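Local coordinates for putative acetyltransferase Ta0821 (Thermoplasma acidophilum DSM 1728, PDB 3C26), which is a putative acetyltransferase of the GNAT family and probably transfers acyl groups other than amino-acyl ones, at residues I75-L87 with T109-A123. Numbering follows the deposited sequence.
Sequences IHMEKLPDGSVML and TIQFLRGKTERLRSA. With NO3 (nitrate ion), chain C; EDO (1,2-ethanediol), chain E; NO3 (nitrate ion), chain D.
The beta-alpha-beta unit of the GNAT fold closes here: strand 85-92 pairs in parallel with strand 119-125, and helix 101-113 between them packs on one face. Val85 N donates to Arg119 O (2.9 Å), Arg121 N to Val85 O, and Leu87 N to Arg121 O. On the helix side, Val85 CG1 meets Leu113 CD1 tip to tip at 3.7 Å, while Leu87 CD2 rests on Thr109 CG2. The selenium of Met77 sits at the edge of the Phe112 ring, 4.8 Å from its centroid, a Met-aromatic contact. At the hairpin turn, Thr117 OG1 donates to Gly83 O (2.6 Å). Asp82 turns its carboxylate back over the turn (chi1 59°), where OD1 takes Ser84 N in an Asx turn and also Ser84 OG. Its OD2 offers the syn lone pair to Arg121 NH1, a salt bridge of 2.8 Å, almost straight at 174°; Cys183 N also binds OD2. With an alanine in place of Asp82, Arg121 NH1 would probably lose its carboxylate and Ser84 N and OG their shared acceptor. Arg119 holds a nitrate, probably from the crystallisation liquor, through NE and NH2. Buried Arg121 lies between two carboxylates, Asp82 and Glu263, which probably balance its charge.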
loop_
_atom_site.group_PDB
_atom_site.type_symbol
_atom_site.label_atom_id
_atom_site.label_comp_id
_atom_site.label_asym_id
_atom_site.label_seq_id
_atom_site.Cartn_x
_atom_site.Cartn_y
_atom_site.Cartn_z
ATOM N N ILE A 75 21.680 2.977 -14.127
ATOM C CA ILE A 75 21.478 1.625 -13.636
ATOM C C ILE A 75 22.747 1.216 -12.869
ATOM O O ILE A 75 23.862 1.470 -13.339
ATOM C CB ILE A 75 21.167 0.577 -14.765
ATOM C CG1 ILE A 75 20.830 -0.782 -14.178
ATOM C CG2 ILE A 75 22.392 0.341 -15.658
ATOM C CD1 ILE A 75 19.459 -0.941 -13.748
ATOM N N HIS A 76 22.554 0.599 -11.693
ATOM C CA HIS A 76 23.662 0.016 -10.916
ATOM C C HIS A 76 23.773 -1.494 -11.195
ATOM O O HIS A 76 22.778 -2.179 -11.314
ATOM C CB HIS A 76 23.463 0.261 -9.410
ATOM C CG HIS A 76 24.513 -0.372 -8.536
ATOM N ND1 HIS A 76 24.218 -1.316 -7.565
ATOM C CD2 HIS A 76 25.855 -0.187 -8.488
ATOM C CE1 HIS A 76 25.345 -1.695 -6.979
ATOM N NE2 HIS A 76 26.348 -1.016 -7.512
HETATM N N MSE A 77 25.003 -1.989 -11.319
HETATM C CA MSE A 77 25.255 -3.421 -11.464
HETATM C C MSE A 77 26.334 -3.885 -10.470
HETATM O O MSE A 77 27.349 -3.233 -10.252
HETATM C CB MSE A 77 25.805 -3.767 -12.848
HETATM C CG MSE A 77 25.092 -3.214 -13.997
HETATM SE SE MSE A 77 26.256 -3.409 -15.592
HETATM C CE MSE A 77 25.323 -2.010 -16.545
ATOM N N GLU A 78 26.123 -5.042 -9.888
ATOM C CA GLU A 78 27.104 -5.557 -8.974
ATOM C C GLU A 78 27.169 -7.063 -9.005
ATOM O O GLU A 78 26.185 -7.738 -8.717
ATOM C CB GLU A 78 26.842 -5.059 -7.544
ATOM C CG GLU A 78 27.876 -5.621 -6.603
ATOM C CD GLU A 78 27.921 -4.946 -5.271
ATOM O OE1 GLU A 78 27.629 -3.750 -5.202
ATOM O OE2 GLU A 78 28.258 -5.640 -4.288
ATOM N N LYS A 79 28.361 -7.561 -9.346
ATOM C CA LYS A 79 28.606 -9.002 -9.436
ATOM C C LYS A 79 28.652 -9.545 -8.019
ATOM O O LYS A 79 29.288 -8.977 -7.143
ATOM C CB LYS A 79 29.890 -9.306 -10.207
ATOM C CG LYS A 79 30.104 -10.783 -10.492
ATOM C CD LYS A 79 31.148 -10.983 -11.514
ATOM C CE LYS A 79 30.548 -11.432 -12.845
ATOM N NZ LYS A 79 31.622 -11.588 -13.927
ATOM N N LEU A 80 27.932 -10.632 -7.811
ATOM C CA LEU A 80 27.780 -11.251 -6.499
ATOM C C LEU A 80 28.691 -12.467 -6.408
ATOM O O LEU A 80 29.271 -12.870 -7.388
ATOM C CB LEU A 80 26.333 -11.640 -6.260
ATOM C CG LEU A 80 25.277 -10.532 -6.510
ATOM C CD1 LEU A 80 23.915 -11.021 -6.123
ATOM C CD2 LEU A 80 25.690 -9.244 -5.757
ATOM N N PRO A 81 28.822 -13.041 -5.226
ATOM C CA PRO A 81 29.761 -14.144 -5.056
ATOM C C PRO A 81 29.323 -15.435 -5.774
ATOM O O PRO A 81 30.147 -16.273 -6.134
ATOM C CB PRO A 81 29.799 -14.342 -3.531
ATOM C CG PRO A 81 29.252 -13.125 -2.940
ATOM C CD PRO A 81 28.270 -12.562 -3.952
ATOM N N ASP A 82 28.030 -15.605 -5.960
ATOM C CA ASP A 82 27.525 -16.808 -6.662
ATOM C C ASP A 82 27.697 -16.663 -8.191
ATOM O O ASP A 82 27.378 -17.560 -8.967
ATOM C CB ASP A 82 26.071 -17.111 -6.285
ATOM C CG ASP A 82 25.143 -15.971 -6.603
ATOM O OD1 ASP A 82 25.593 -14.982 -7.185
ATOM O OD2 ASP A 82 23.956 -16.043 -6.253
ATOM N N GLY A 83 28.206 -15.519 -8.608
ATOM C CA GLY A 83 28.515 -15.279 -10.005
ATOM C C GLY A 83 27.401 -14.535 -10.729
ATOM O O GLY A 83 27.539 -14.170 -11.892
ATOM N N SER A 84 26.289 -14.310 -10.029
ATOM C CA SER A 84 25.157 -13.564 -10.622
ATOM C C SER A 84 25.472 -12.082 -10.539
ATOM O O SER A 84 26.463 -11.679 -9.921
ATOM C CB SER A 84 23.843 -13.821 -9.904
ATOM O OG SER A 84 23.943 -13.465 -8.555
ATOM N N VAL A 85 24.636 -11.282 -11.188
ATOM C CA VAL A 85 24.767 -9.818 -11.144
ATOM C C VAL A 85 23.447 -9.243 -10.667
ATOM O O VAL A 85 22.402 -9.484 -11.252
ATOM C CB VAL A 85 25.178 -9.200 -12.535
ATOM C CG1 VAL A 85 25.168 -7.673 -12.495
ATOM C CG2 VAL A 85 26.527 -9.754 -12.973
HETATM N N MSE A 86 23.529 -8.436 -9.622
HETATM C CA MSE A 86 22.369 -7.736 -9.092
HETATM C C MSE A 86 22.291 -6.404 -9.761
HETATM O O MSE A 86 23.268 -5.684 -9.886
HETATM C CB MSE A 86 22.494 -7.470 -7.590
HETATM C CG MSE A 86 21.244 -7.020 -6.963
HETATM SE SE MSE A 86 19.980 -8.438 -6.701
HETATM C CE MSE A 86 18.566 -7.552 -5.754
ATOM N N LEU A 87 21.083 -6.079 -10.144
ATOM C CA LEU A 87 20.806 -4.810 -10.785
ATOM C C LEU A 87 19.837 -4.053 -9.938
ATOM O O LEU A 87 18.922 -4.631 -9.306
ATOM C CB LEU A 87 20.165 -5.024 -12.134
ATOM C CG LEU A 87 20.945 -5.876 -13.139
ATOM C CD1 LEU A 87 20.045 -6.129 -14.309
ATOM C CD2 LEU A 87 22.313 -5.210 -13.556
ATOM N N THR A 109 21.677 -2.995 -20.760
ATOM C CA THR A 109 22.283 -3.771 -19.660
ATOM C C THR A 109 22.294 -5.304 -19.953
ATOM O O THR A 109 23.305 -5.987 -19.742
ATOM C CB THR A 109 21.607 -3.462 -18.301
ATOM O OG1 THR A 109 21.785 -2.075 -17.991
ATOM C CG2 THR A 109 22.191 -4.302 -17.136
ATOM N N ILE A 110 21.197 -5.852 -20.478
ATOM C CA ILE A 110 21.156 -7.314 -20.720
ATOM C C ILE A 110 22.205 -7.695 -21.736
ATOM O O ILE A 110 22.904 -8.701 -21.597
ATOM C CB ILE A 110 19.744 -7.801 -21.150
ATOM C CG1 ILE A 110 18.793 -7.656 -19.939
ATOM C CG2 ILE A 110 19.780 -9.261 -21.672
ATOM C CD1 ILE A 110 17.342 -7.539 -20.296
ATOM N N GLN A 111 22.346 -6.845 -22.735
ATOM C CA GLN A 111 23.295 -7.070 -23.829
ATOM C C GLN A 111 24.724 -6.966 -23.322
ATOM O O GLN A 111 25.564 -7.816 -23.595
ATOM C CB GLN A 111 23.056 -6.112 -24.996
ATOM C CG GLN A 111 24.198 -6.147 -25.999
ATOM C CD GLN A 111 23.747 -6.093 -27.457
ATOM O OE1 GLN A 111 22.565 -5.934 -27.749
ATOM N NE2 GLN A 111 24.690 -6.258 -28.375
ATOM N N PHE A 112 24.960 -5.902 -22.574
ATOM C CA PHE A 112 26.244 -5.628 -21.935
ATOM C C PHE A 112 26.741 -6.736 -21.001
ATOM O O PHE A 112 27.955 -6.930 -20.866
ATOM C CB PHE A 112 26.130 -4.332 -21.127
ATOM C CG PHE A 112 27.396 -3.926 -20.414
ATOM C CD1 PHE A 112 28.465 -3.444 -21.122
ATOM C CD2 PHE A 112 27.470 -3.939 -19.022
ATOM C CE1 PHE A 112 29.625 -3.030 -20.479
ATOM C CE2 PHE A 112 28.620 -3.558 -18.385
ATOM C CZ PHE A 112 29.704 -3.101 -19.114
ATOM N N LEU A 113 25.825 -7.492 -20.396
ATOM C CA LEU A 113 26.194 -8.529 -19.397
ATOM C C LEU A 113 26.156 -9.940 -19.977
ATOM O O LEU A 113 26.565 -10.890 -19.347
ATOM C CB LEU A 113 25.342 -8.438 -18.134
ATOM C CG LEU A 113 25.560 -7.190 -17.277
ATOM C CD1 LEU A 113 24.630 -7.235 -16.104
ATOM C CD2 LEU A 113 26.996 -7.085 -16.837
ATOM N N ARG A 114 25.737 -10.037 -21.229
ATOM C CA ARG A 114 25.676 -11.319 -21.931
ATOM C C ARG A 114 27.092 -11.882 -21.991
ATOM O O ARG A 114 27.995 -11.250 -22.519
ATOM C CB ARG A 114 25.115 -11.162 -23.370
ATOM C CG ARG A 114 24.705 -12.516 -24.072
ATOM C CD ARG A 114 24.096 -12.347 -25.497
ATOM N NE ARG A 114 23.307 -11.091 -25.624
ATOM C CZ ARG A 114 22.020 -10.972 -25.287
ATOM N NH1 ARG A 114 21.381 -12.017 -24.804
ATOM N NH2 ARG A 114 21.371 -9.813 -25.408
ATOM N N GLY A 115 27.276 -13.060 -21.410
ATOM C CA GLY A 115 28.562 -13.762 -21.452
ATOM C C GLY A 115 29.444 -13.511 -20.252
ATOM O O GLY A 115 30.475 -14.170 -20.065
ATOM N N LYS A 116 29.008 -12.547 -19.454
ATOM C CA LYS A 116 29.713 -12.130 -18.217
ATOM C C LYS A 116 29.142 -12.813 -16.972
ATOM O O LYS A 116 29.805 -12.944 -15.949
ATOM C CB LYS A 116 29.656 -10.618 -18.073
ATOM C CG LYS A 116 30.271 -9.889 -19.257
ATOM C CD LYS A 116 30.300 -8.386 -18.988
ATOM C CE LYS A 116 30.894 -7.643 -20.158
ATOM N NZ LYS A 116 30.620 -6.183 -20.093
ATOM N N THR A 117 27.922 -13.313 -17.126
ATOM C CA THR A 117 27.197 -13.982 -16.040
ATOM C C THR A 117 26.119 -14.818 -16.666
ATOM O O THR A 117 25.757 -14.622 -17.816
ATOM C CB THR A 117 26.546 -12.942 -15.050
ATOM O OG1 THR A 117 25.930 -13.594 -13.907
ATOM C CG2 THR A 117 25.531 -12.103 -15.752
ATOM N N GLU A 118 25.613 -15.762 -15.888
ATOM C CA GLU A 118 24.496 -16.611 -16.305
ATOM C C GLU A 118 23.143 -16.093 -15.798
ATOM O O GLU A 118 22.097 -16.455 -16.329
ATOM C CB GLU A 118 24.692 -18.036 -15.819
ATOM C CG GLU A 118 25.649 -18.861 -16.684
ATOM C CD GLU A 118 25.139 -19.041 -18.125
ATOM O OE1 GLU A 118 23.897 -19.121 -18.356
ATOM O OE2 GLU A 118 25.995 -19.115 -19.049
ATOM N N ARG A 119 23.208 -15.231 -14.780
ATOM C CA ARG A 119 22.025 -14.704 -14.069
ATOM C C ARG A 119 22.076 -13.243 -13.660
ATOM O O ARG A 119 23.075 -12.732 -13.133
ATOM C CB ARG A 119 21.753 -15.526 -12.778
ATOM C CG ARG A 119 21.613 -17.053 -12.981
ATOM C CD ARG A 119 21.710 -17.849 -11.650
ATOM N NE ARG A 119 23.100 -17.877 -11.157
ATOM C CZ ARG A 119 23.522 -18.373 -9.981
ATOM N NH1 ARG A 119 22.673 -18.906 -9.103
ATOM N NH2 ARG A 119 24.816 -18.322 -9.673
ATOM N N LEU A 120 20.930 -12.610 -13.852
ATOM C CA LEU A 120 20.679 -11.244 -13.413
ATOM C C LEU A 120 19.529 -11.323 -12.427
ATOM O O LEU A 120 18.594 -12.106 -12.600
ATOM C CB LEU A 120 20.247 -10.324 -14.558
ATOM C CG LEU A 120 21.097 -10.275 -15.822
ATOM C CD1 LEU A 120 20.404 -9.414 -16.910
ATOM C CD2 LEU A 120 22.546 -9.810 -15.524
ATOM N N ARG A 121 19.636 -10.507 -11.392
ATOM C CA ARG A 121 18.582 -10.361 -10.389
ATOM C C ARG A 121 18.282 -8.900 -10.140
ATOM O O ARG A 121 19.128 -8.024 -10.337
ATOM C CB ARG A 121 18.949 -11.055 -9.070
ATOM C CG ARG A 121 19.212 -12.509 -9.218
ATOM C CD ARG A 121 19.372 -13.207 -7.929
ATOM N NE ARG A 121 19.701 -14.610 -8.171
ATOM C CZ ARG A 121 20.801 -15.229 -7.747
ATOM N NH1 ARG A 121 21.626 -14.627 -6.957
ATOM N NH2 ARG A 121 21.013 -16.496 -8.051
ATOM N N SER A 122 17.063 -8.667 -9.660
ATOM C CA SER A 122 16.606 -7.325 -9.330
ATOM C C SER A 122 15.439 -7.388 -8.352
ATOM O O SER A 122 14.604 -8.310 -8.396
ATOM C CB SER A 122 16.192 -6.561 -10.608
ATOM O OG SER A 122 16.133 -5.148 -10.420
ATOM N N ALA A 123 15.370 -6.344 -7.523
ATOM C CA ALA A 123 14.326 -6.225 -6.564
ATOM C C ALA A 123 13.302 -5.186 -7.029
ATOM O O ALA A 123 13.645 -4.046 -7.385
ATOM C CB ALA A 123 14.899 -5.886 -5.162
HETATM N N NO3 C . 26.220 -16.986 -12.618
HETATM O O1 NO3 C . 27.193 -16.747 -13.566
HETATM O O2 NO3 C . 26.523 -17.750 -11.504
HETATM O O3 NO3 C . 24.932 -16.502 -12.748
HETATM C C1 EDO E . 22.050 -3.940 -5.780
HETATM O O1 EDO E . 23.280 -3.438 -5.276
HETATM C C2 EDO E . 21.197 -2.779 -6.210
HETATM O O2 EDO E . 21.825 -2.074 -7.255
HETATM N N NO3 D . 14.329 -2.785 -11.615
HETATM O O1 NO3 D . 15.579 -2.288 -11.955
HETATM O O2 NO3 D . 14.129 -3.370 -10.357
HETATM O O3 NO3 D . 13.263 -2.657 -12.516
HETATM O O HOH W 1 17.515 -4.311 -7.297
#